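Local atomic coordinates of SYE1 (Shewanella oneidensis, PDB entry 4AWT), a protein that binds FMN and, as an old yellow enzyme relative, probably uses the flavin to carry electrons from NADH or NADPH to the C=C bonds of its substrates. Residues 25-30 with 347-352; 68-73 with 132-137. The protein carries 1 engineered substitution. All coordinates share one frame; numbering follows the deposited sequence.

Contact 1 of 2, residues 25-30 with 347-352; sequences LTRSRA and ATLFGG. Engineered in segment 25-30: Leu-25 (natural residue Met). With FMN (flavin mononucleotide), chain B; BOG (octyl beta-D-glucopyranoside), chain D.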
loop_
_atom_site.group_PDB
_atom_site.type_symbol
_atom_site.label_atom_id
_atom_site.label_comp_id
_atom_site.label_asym_id
_atom_site.label_seq_id
_atom_site.Cartn_x
_atom_site.Cartn_y
_atom_site.Cartn_z
ATOM N N LEU A 25 4.885 -0.368 -4.444
ATOM C CA LEU A 25 4.908 -0.678 -5.865
ATOM C C LEU A 25 5.167 -2.163 -6.038
ATOM O O LEU A 25 6.321 -2.620 -6.024
ATOM C CB LEU A 25 5.981 0.140 -6.607
ATOM C CG LEU A 25 5.805 1.655 -6.528
ATOM C CD1 LEU A 25 7.149 2.340 -6.754
ATOM C CD2 LEU A 25 4.748 2.138 -7.532
ATOM N N THR A 26 4.125 -2.936 -6.228
ATOM C CA THR A 26 4.231 -4.367 -6.559
ATOM C C THR A 26 5.094 -4.542 -7.783
ATOM O O THR A 26 4.798 -3.989 -8.845
ATOM C CB THR A 26 2.822 -4.917 -6.838
ATOM O OG1 THR A 26 2.064 -4.993 -5.625
ATOM C CG2 THR A 26 2.825 -6.296 -7.445
ATOM N N ARG A 27 6.124 -5.374 -7.642
ATOM C CA ARG A 27 7.029 -5.703 -8.745
ATOM C C ARG A 27 6.998 -7.191 -9.089
ATOM O O ARG A 27 7.587 -7.595 -10.116
ATOM C CB ARG A 27 8.452 -5.229 -8.505
ATOM C CG ARG A 27 8.565 -3.769 -8.103
ATOM C CD ARG A 27 7.870 -2.790 -9.072
ATOM N NE ARG A 27 8.405 -2.937 -10.436
ATOM C CZ ARG A 27 9.557 -2.432 -10.848
ATOM N NH1 ARG A 27 10.248 -1.614 -10.096
ATOM N NH2 ARG A 27 9.989 -2.728 -12.081
ATOM N N SER A 28 6.388 -8.017 -8.261
ATOM C CA SER A 28 6.241 -9.433 -8.554
ATOM C C SER A 28 7.589 -10.086 -8.905
ATOM O O SER A 28 7.695 -10.810 -9.897
ATOM C CB SER A 28 5.162 -9.678 -9.585
ATOM O OG SER A 28 3.904 -9.348 -9.040
ATOM N N ARG A 29 8.574 -9.847 -8.053
ATOM C CA ARG A 29 9.931 -10.359 -8.199
ATOM C C ARG A 29 10.260 -11.397 -7.149
ATOM O O ARG A 29 11.423 -11.823 -7.064
ATOM C CB ARG A 29 10.973 -9.223 -8.161
ATOM C CG ARG A 29 10.844 -8.118 -9.208
ATOM C CD ARG A 29 10.911 -8.699 -10.578
ATOM N NE ARG A 29 11.505 -7.806 -11.642
ATOM C CZ ARG A 29 10.855 -6.886 -12.331
ATOM N NH1 ARG A 29 9.638 -6.508 -12.000
ATOM N NH2 ARG A 29 11.469 -6.305 -13.349
ATOM N N ALA A 30 9.335 -11.806 -6.276
ATOM C CA ALA A 30 9.695 -12.659 -5.165
ATOM C C ALA A 30 10.136 -14.038 -5.669
ATOM O O ALA A 30 9.643 -14.580 -6.632
ATOM C CB ALA A 30 8.512 -12.811 -4.221
ATOM N N ALA A 347 6.344 -3.079 -19.655
ATOM C CA ALA A 347 6.529 -4.511 -19.800
ATOM C C ALA A 347 7.399 -5.136 -18.754
ATOM O O ALA A 347 7.349 -6.381 -18.605
ATOM C CB ALA A 347 7.178 -4.802 -21.184
ATOM N N THR A 348 8.189 -4.398 -17.988
ATOM C CA THR A 348 9.040 -4.963 -16.949
ATOM C C THR A 348 8.607 -4.531 -15.571
ATOM O O THR A 348 9.338 -4.696 -14.568
ATOM C CB THR A 348 10.518 -4.665 -17.214
ATOM O OG1 THR A 348 10.649 -3.253 -17.324
ATOM C CG2 THR A 348 10.994 -5.336 -18.489
ATOM N N LEU A 349 7.382 -4.028 -15.425
ATOM C CA LEU A 349 6.846 -3.710 -14.100
ATOM C C LEU A 349 6.751 -4.963 -13.226
ATOM O O LEU A 349 7.053 -4.891 -12.043
ATOM C CB LEU A 349 5.522 -3.013 -14.185
ATOM C CG LEU A 349 5.615 -1.566 -14.681
ATOM C CD1 LEU A 349 4.247 -1.000 -14.875
ATOM C CD2 LEU A 349 6.387 -0.692 -13.714
ATOM N N PHE A 350 6.255 -6.064 -13.791
ATOM C CA PHE A 350 5.856 -7.225 -13.048
ATOM C C PHE A 350 6.576 -8.465 -13.547
ATOM O O PHE A 350 6.534 -8.767 -14.748
ATOM C CB PHE A 350 4.335 -7.483 -13.163
ATOM C CG PHE A 350 3.515 -6.289 -12.812
ATOM C CD1 PHE A 350 3.533 -5.752 -11.542
ATOM C CD2 PHE A 350 2.737 -5.693 -13.759
ATOM C CE1 PHE A 350 2.768 -4.668 -11.215
ATOM C CE2 PHE A 350 1.980 -4.601 -13.456
ATOM C CZ PHE A 350 1.998 -4.096 -12.191
ATOM N N GLY A 351 7.140 -9.237 -12.637
ATOM C CA GLY A 351 7.791 -10.495 -13.021
ATOM C C GLY A 351 9.178 -10.247 -13.595
ATOM O O GLY A 351 9.664 -9.141 -13.699
ATOM N N GLY A 352 9.803 -11.326 -13.987
ATOM C CA GLY A 352 11.167 -11.231 -14.495
ATOM C C GLY A 352 12.184 -11.070 -13.407
ATOM O O GLY A 352 12.028 -11.501 -12.233
HETATM N N1 FMN B . -0.300 0.643 -4.362
HETATM C C2 FMN B . -0.347 -0.026 -3.216
HETATM O O2 FMN B . -0.927 0.436 -2.197
HETATM N N3 FMN B . 0.255 -1.272 -3.111
HETATM C C4 FMN B . 0.922 -1.878 -4.163
HETATM O O4 FMN B . 1.529 -2.961 -3.951
HETATM C C4A FMN B . 0.865 -1.213 -5.386
HETATM N N5 FMN B . 1.426 -1.787 -6.526
HETATM C C5A FMN B . 1.726 -0.920 -7.611
HETATM C C6 FMN B . 2.512 -1.366 -8.644
HETATM C C7 FMN B . 2.861 -0.530 -9.732
HETATM C C7M FMN B . 3.830 -1.055 -10.764
HETATM C C8 FMN B . 2.350 0.732 -9.763
HETATM C C8M FMN B . 2.698 1.704 -10.872
HETATM C C9 FMN B . 1.531 1.197 -8.714
HETATM C C9A FMN B . 1.218 0.384 -7.624
HETATM N N10 FMN B . 0.450 0.864 -6.543
HETATM C C10 FMN B . 0.331 0.091 -5.404
HETATM C "C1'" FMN B . -0.018 2.254 -6.555
HETATM C "C2'" FMN B . 1.090 3.276 -6.242
HETATM O "O2'" FMN B . 1.488 3.185 -4.884
HETATM C "C3'" FMN B . 0.640 4.707 -6.461
HETATM O "O3'" FMN B . -0.371 5.094 -5.543
HETATM C "C4'" FMN B . 0.164 5.026 -7.890
HETATM O "O4'" FMN B . 1.033 4.479 -8.869
HETATM C "C5'" FMN B . -0.082 6.507 -8.103
HETATM O "O5'" FMN B . 1.127 7.268 -7.945
HETATM P P FMN B . 1.958 7.726 -9.253
HETATM O O1P FMN B . 2.514 6.467 -9.868
HETATM O O2P FMN B . 0.992 8.434 -10.177
HETATM O O3P FMN B . 3.024 8.625 -8.678
HETATM C C1 BOG D . -1.941 -3.771 -10.377
HETATM O O1 BOG D . -1.558 -3.630 -11.718
HETATM C C2 BOG D . -0.785 -4.098 -9.485
HETATM O O2 BOG D . -0.234 -5.362 -9.787
HETATM C C3 BOG D . -1.181 -4.141 -8.000
HETATM O O3 BOG D . -0.040 -4.218 -7.191
HETATM C C4 BOG D . -1.866 -2.810 -7.661
HETATM O O4 BOG D . -2.302 -2.860 -6.345
HETATM C C5 BOG D . -3.009 -2.490 -8.616
HETATM O O5 BOG D . -2.451 -2.475 -9.915
HETATM C C6 BOG D . -3.651 -1.161 -8.308
HETATM O O6 BOG D . -4.740 -1.045 -9.207
HETATM C "C1'" BOG D . -2.579 -3.884 -12.653
HETATM C "C2'" BOG D . -2.129 -3.909 -14.111
HETATM C "C3'" BOG D . -1.250 -2.761 -14.503
HETATM C "C4'" BOG D . -1.020 -2.412 -15.969
HETATM C "C5'" BOG D . 0.484 -2.516 -16.239
HETATM C "C6'" BOG D . 0.786 -3.706 -17.152
HETATM C "C7'" BOG D . 2.303 -3.816 -17.390
HETATM C "C8'" BOG D . 2.467 -4.599 -18.687
HETATM O O HOH W 1 9.454 -12.733 -10.924
#

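Contact 2 of 2, residues 68-73 with 132-137; sequences YAWTPG and FVDNGS. With BOG (octyl beta-D-glucopyranoside), chain D.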
loop_
_atom_site.group_PDB
_atom_site.type_symbol
_atom_site.label_atom_id
_atom_site.label_comp_id
_atom_site.label_asym_id
_atom_site.label_seq_id
_atom_site.Cartn_x
_atom_site.Cartn_y
_atom_site.Cartn_z
ATOM N N TYR A 68 -1.742 -11.528 -6.812
ATOM C CA TYR A 68 -0.940 -11.445 -8.010
ATOM C C TYR A 68 0.202 -12.409 -7.897
ATOM O O TYR A 68 0.765 -12.599 -6.821
ATOM C CB TYR A 68 -0.416 -10.002 -8.233
ATOM C CG TYR A 68 -1.537 -8.996 -8.263
ATOM C CD1 TYR A 68 -2.011 -8.450 -7.062
ATOM C CD2 TYR A 68 -2.132 -8.593 -9.440
ATOM C CE1 TYR A 68 -3.069 -7.570 -7.041
ATOM C CE2 TYR A 68 -3.171 -7.677 -9.431
ATOM C CZ TYR A 68 -3.658 -7.185 -8.223
ATOM O OH TYR A 68 -4.688 -6.303 -8.149
ATOM N N ALA A 69 0.623 -12.969 -9.044
ATOM C CA ALA A 69 1.727 -13.903 -9.017
ATOM C C ALA A 69 2.986 -13.230 -8.463
ATOM O O ALA A 69 3.298 -12.084 -8.740
ATOM C CB ALA A 69 2.023 -14.414 -10.413
ATOM N N TRP A 70 3.734 -14.018 -7.696
ATOM C CA TRP A 70 5.130 -13.726 -7.346
ATOM C C TRP A 70 5.267 -12.509 -6.430
ATOM O O TRP A 70 6.354 -11.917 -6.368
ATOM C CB TRP A 70 6.062 -13.584 -8.561
ATOM C CG TRP A 70 5.816 -14.616 -9.634
ATOM C CD1 TRP A 70 5.787 -15.989 -9.459
ATOM C CD2 TRP A 70 5.551 -14.356 -11.002
ATOM N NE1 TRP A 70 5.540 -16.582 -10.660
ATOM C CE2 TRP A 70 5.376 -15.604 -11.631
ATOM C CE3 TRP A 70 5.439 -13.190 -11.744
ATOM C CZ2 TRP A 70 5.097 -15.682 -12.981
ATOM C CZ3 TRP A 70 5.163 -13.262 -13.079
ATOM C CH2 TRP A 70 4.991 -14.506 -13.692
ATOM N N THR A 71 4.226 -12.127 -5.701
ATOM C CA THR A 71 4.376 -11.087 -4.703
ATOM C C THR A 71 4.944 -11.674 -3.433
ATOM O O THR A 71 4.669 -12.844 -3.071
ATOM C CB THR A 71 3.058 -10.332 -4.454
ATOM O OG1 THR A 71 2.054 -11.223 -3.916
ATOM C CG2 THR A 71 2.504 -9.771 -5.737
ATOM N N PRO A 72 5.778 -10.936 -2.706
ATOM C CA PRO A 72 6.415 -11.474 -1.514
ATOM C C PRO A 72 5.466 -11.549 -0.359
ATOM O O PRO A 72 4.701 -10.616 -0.116
ATOM C CB PRO A 72 7.509 -10.417 -1.207
ATOM C CG PRO A 72 6.901 -9.122 -1.752
ATOM C CD PRO A 72 6.203 -9.558 -3.027
ATOM N N GLY A 73 5.514 -12.636 0.413
ATOM C CA GLY A 73 4.745 -12.735 1.614
ATOM C C GLY A 73 5.481 -12.257 2.838
ATOM O O GLY A 73 6.673 -11.960 2.818
ATOM N N PHE A 132 -3.173 -11.106 -12.302
ATOM C CA PHE A 132 -2.351 -11.955 -13.134
ATOM C C PHE A 132 -1.875 -13.141 -12.278
ATOM O O PHE A 132 -1.714 -13.046 -11.062
ATOM C CB PHE A 132 -1.207 -11.233 -13.839
ATOM C CG PHE A 132 -0.225 -10.495 -12.931
ATOM C CD1 PHE A 132 0.780 -11.157 -12.267
ATOM C CD2 PHE A 132 -0.335 -9.121 -12.774
ATOM C CE1 PHE A 132 1.686 -10.469 -11.457
ATOM C CE2 PHE A 132 0.560 -8.452 -11.997
ATOM C CZ PHE A 132 1.577 -9.095 -11.336
ATOM N N VAL A 133 -1.626 -14.230 -12.985
ATOM C CA VAL A 133 -1.236 -15.505 -12.411
ATOM C C VAL A 133 -0.014 -15.996 -13.116
ATOM O O VAL A 133 0.367 -15.538 -14.188
ATOM C CB VAL A 133 -2.391 -16.540 -12.524
ATOM C CG1 VAL A 133 -3.651 -16.073 -11.822
ATOM C CG2 VAL A 133 -2.622 -16.896 -13.982
ATOM N N ASP A 134 0.646 -16.963 -12.498
ATOM C CA ASP A 134 1.745 -17.729 -13.133
ATOM C C ASP A 134 1.154 -18.804 -14.001
ATOM O O ASP A 134 0.419 -19.666 -13.474
ATOM C CB ASP A 134 2.563 -18.328 -11.979
ATOM C CG ASP A 134 3.824 -19.099 -12.343
ATOM O OD1 ASP A 134 3.968 -19.387 -13.531
ATOM O OD2 ASP A 134 4.685 -19.300 -11.420
ATOM N N ASN A 135 1.415 -18.696 -15.288
ATOM C CA ASN A 135 0.857 -19.689 -16.193
ATOM C C ASN A 135 1.979 -20.655 -16.595
ATOM O O ASN A 135 1.777 -21.390 -17.571
ATOM C CB ASN A 135 0.236 -19.062 -17.422
ATOM C CG ASN A 135 1.256 -18.184 -18.129
ATOM O OD1 ASN A 135 2.479 -18.307 -18.018
ATOM N ND2 ASN A 135 0.681 -17.272 -18.913
ATOM N N GLY A 136 3.127 -20.675 -15.926
ATOM C CA GLY A 136 4.253 -21.524 -16.240
ATOM C C GLY A 136 5.288 -20.864 -17.109
ATOM O O GLY A 136 6.428 -21.264 -17.278
ATOM N N SER A 137 4.853 -19.786 -17.742
ATOM C CA SER A 137 5.742 -18.989 -18.553
ATOM C C SER A 137 6.431 -17.987 -17.638
ATOM O O SER A 137 6.075 -17.868 -16.460
ATOM C CB SER A 137 4.966 -18.233 -19.643
ATOM O OG SER A 137 4.134 -17.184 -19.146
HETATM C C1 BOG D . -1.941 -3.771 -10.377
HETATM O O1 BOG D . -1.558 -3.630 -11.718
HETATM C C2 BOG D . -0.785 -4.098 -9.485
HETATM O O2 BOG D . -0.234 -5.362 -9.787
HETATM C C3 BOG D . -1.181 -4.141 -8.000
HETATM O O3 BOG D . -0.040 -4.218 -7.191
HETATM C C4 BOG D . -1.866 -2.810 -7.661
HETATM O O4 BOG D . -2.302 -2.860 -6.345
HETATM C C5 BOG D . -3.009 -2.490 -8.616
HETATM O O5 BOG D . -2.451 -2.475 -9.915
HETATM C C6 BOG D . -3.651 -1.161 -8.308
HETATM O O6 BOG D . -4.740 -1.045 -9.207
HETATM C "C1'" BOG D . -2.579 -3.884 -12.653
HETATM C "C2'" BOG D . -2.129 -3.909 -14.111
HETATM C "C3'" BOG D . -1.250 -2.761 -14.503
HETATM C "C4'" BOG D . -1.020 -2.412 -15.969
HETATM C "C5'" BOG D . 0.484 -2.516 -16.239
HETATM C "C6'" BOG D . 0.786 -3.706 -17.152
HETATM C "C7'" BOG D . 2.303 -3.816 -17.390
HETATM C "C8'" BOG D . 2.467 -4.599 -18.687
#

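Contact 1 of 2, residues 25-30 with 347-352
Arg-27 and Arg-29 reach from one loop into the backbone carbonyls of the other and converge on Thr-348 O. Thr-348 O takes three N-H groups: NH1 and NH2 of Arg-29 close on it end-on, NH2 at 2.9 Å and in the carbonyl plane, NH1 from above that plane, while Arg-27 NH2 comes in tilted at 3.2 Å. Arg-27 NE sits on a lone pair of Leu-349 O at 2.9 Å, nearly straight at 162°; Arg-29 NH1 adds only a weak bond there. Bends at chi2 and chi3, -54° and -57°, curl the Arg-27 chain back and bring NE to this carbonyl. Arg-29 NH1 also turns back to its own loop, bonding Arg-27 O at 3.0 Å; the same oxygen accepts from Gly-351 N.

All this happens at the C-terminal mouth of a TIM barrel, where the loop after strand 20-22 meets the segment beyond helix 331-337 beside the flavin. Thr-26 OG1 bonds FMN O4 at 2.7 Å, and Phe-350 puts CE1, at its ring edge, 3.2 Å from Thr-26 O, a buried oxygen without a polar partner. Phe-350 CE1 also lies 3.8 Å from FMN C7M, and the ring lines the octyl glucoside, whose chain passes CE2. The engineered Leu-25 lays CD2 over a face of the flavin's benzenoid ring, above C8-C9.

Further out, Gly-353 O holds Arg-29 NE and Gly-356 O accepts from Arg-27 NH2, fixing both guanidinium groups from the C-terminal side. An alanine at Arg-29 removes two N-H groups from Thr-348 O and is likely to leave that oxygen relying on Arg-27 NH2 and the 347-352 loop freer to shift. At the outer end one water bridges Ser-28 O and Gly-352 O.

Contact 2 of 2, residues 68-73 with 132-137
This is a loop packed against the end of a hairpin strand: the 68-73 segment, which follows barrel strand 53-60, lies along strand 130-133 of the small antiparallel sheet, at the C-terminal end of the TIM barrel, where the flavin binds. The backbones are joined by one hydrogen bond, Ala-69 N to Phe-132 O at 3.1 Å, with the donor lifted above the carbonyl plane; Asn-112 ND2 reaches the same oxygen.

Beneath it Phe-132 holds the apolar centre. Its chi1 of 57° sets CG between the backbone N and the carbonyl carbon, swinging the ring under the loop, where Tyr-68 CB makes a CH-pi contact over its face, 4.0 Å from the centroid. The two rings cross obliquely, their planes at 57°, and touch at Tyr-68 CD2 and Phe-132 CE2, 3.7 Å apart. Ala-69 points its methyl toward the strand, its CB meeting Phe-132 CD1 at 3.9 Å, and the same methyl sits over the face of the Trp-70 indole.

A type II turn from Tyr-68 to Thr-71 brings the indole round to Asp-134. Trp-70 NE1 donates a hydrogen bond to Asp-134 OD2 at 2.9 Å, nearly in its own ring plane but from above the carboxylate, the two planes standing 63° apart. The other carboxylate oxygen, Asp-134 OD1, accepts from Gly-136 N at 2.8 Å, the Asx turn that starts the chain's bend after the strand.

Beside the bound octyl glucoside, Tyr-68 OH bonds to Tyr-186 OH, and one face of the Tyr-68 ring carries the sugar. The chemistry thus runs from an aromatic wall of the ligand pocket to a polar rim, where Asp-134, with a separate N-H on each oxygen, would probably be steadied in both its rotation and its negative charge.

How the contacts relate
From the N terminus, the chain leaves barrel strand 20-22 into 25-30, then passes helix 39-46 and strand 53-60 to reach 68-73. It comes back against 132-137, the end of hairpin strand 130-133 and the turn after it, closing the smaller loop of contact 2, and runs through the rest of the barrel before 347-352 comes back to 25-30. Contact 2 is therefore nested inside contact 1. The two also touch directly, with centres about 9 Å apart: Ser-28 OG probably bonds Ala-69 O, Trp-70 O probably accepts from Ala-30 N, and the rings of Phe-132 and Phe-350 meet. Together they tie two barrel loops, the hairpin and the C-terminal segment around the bound octyl glucoside.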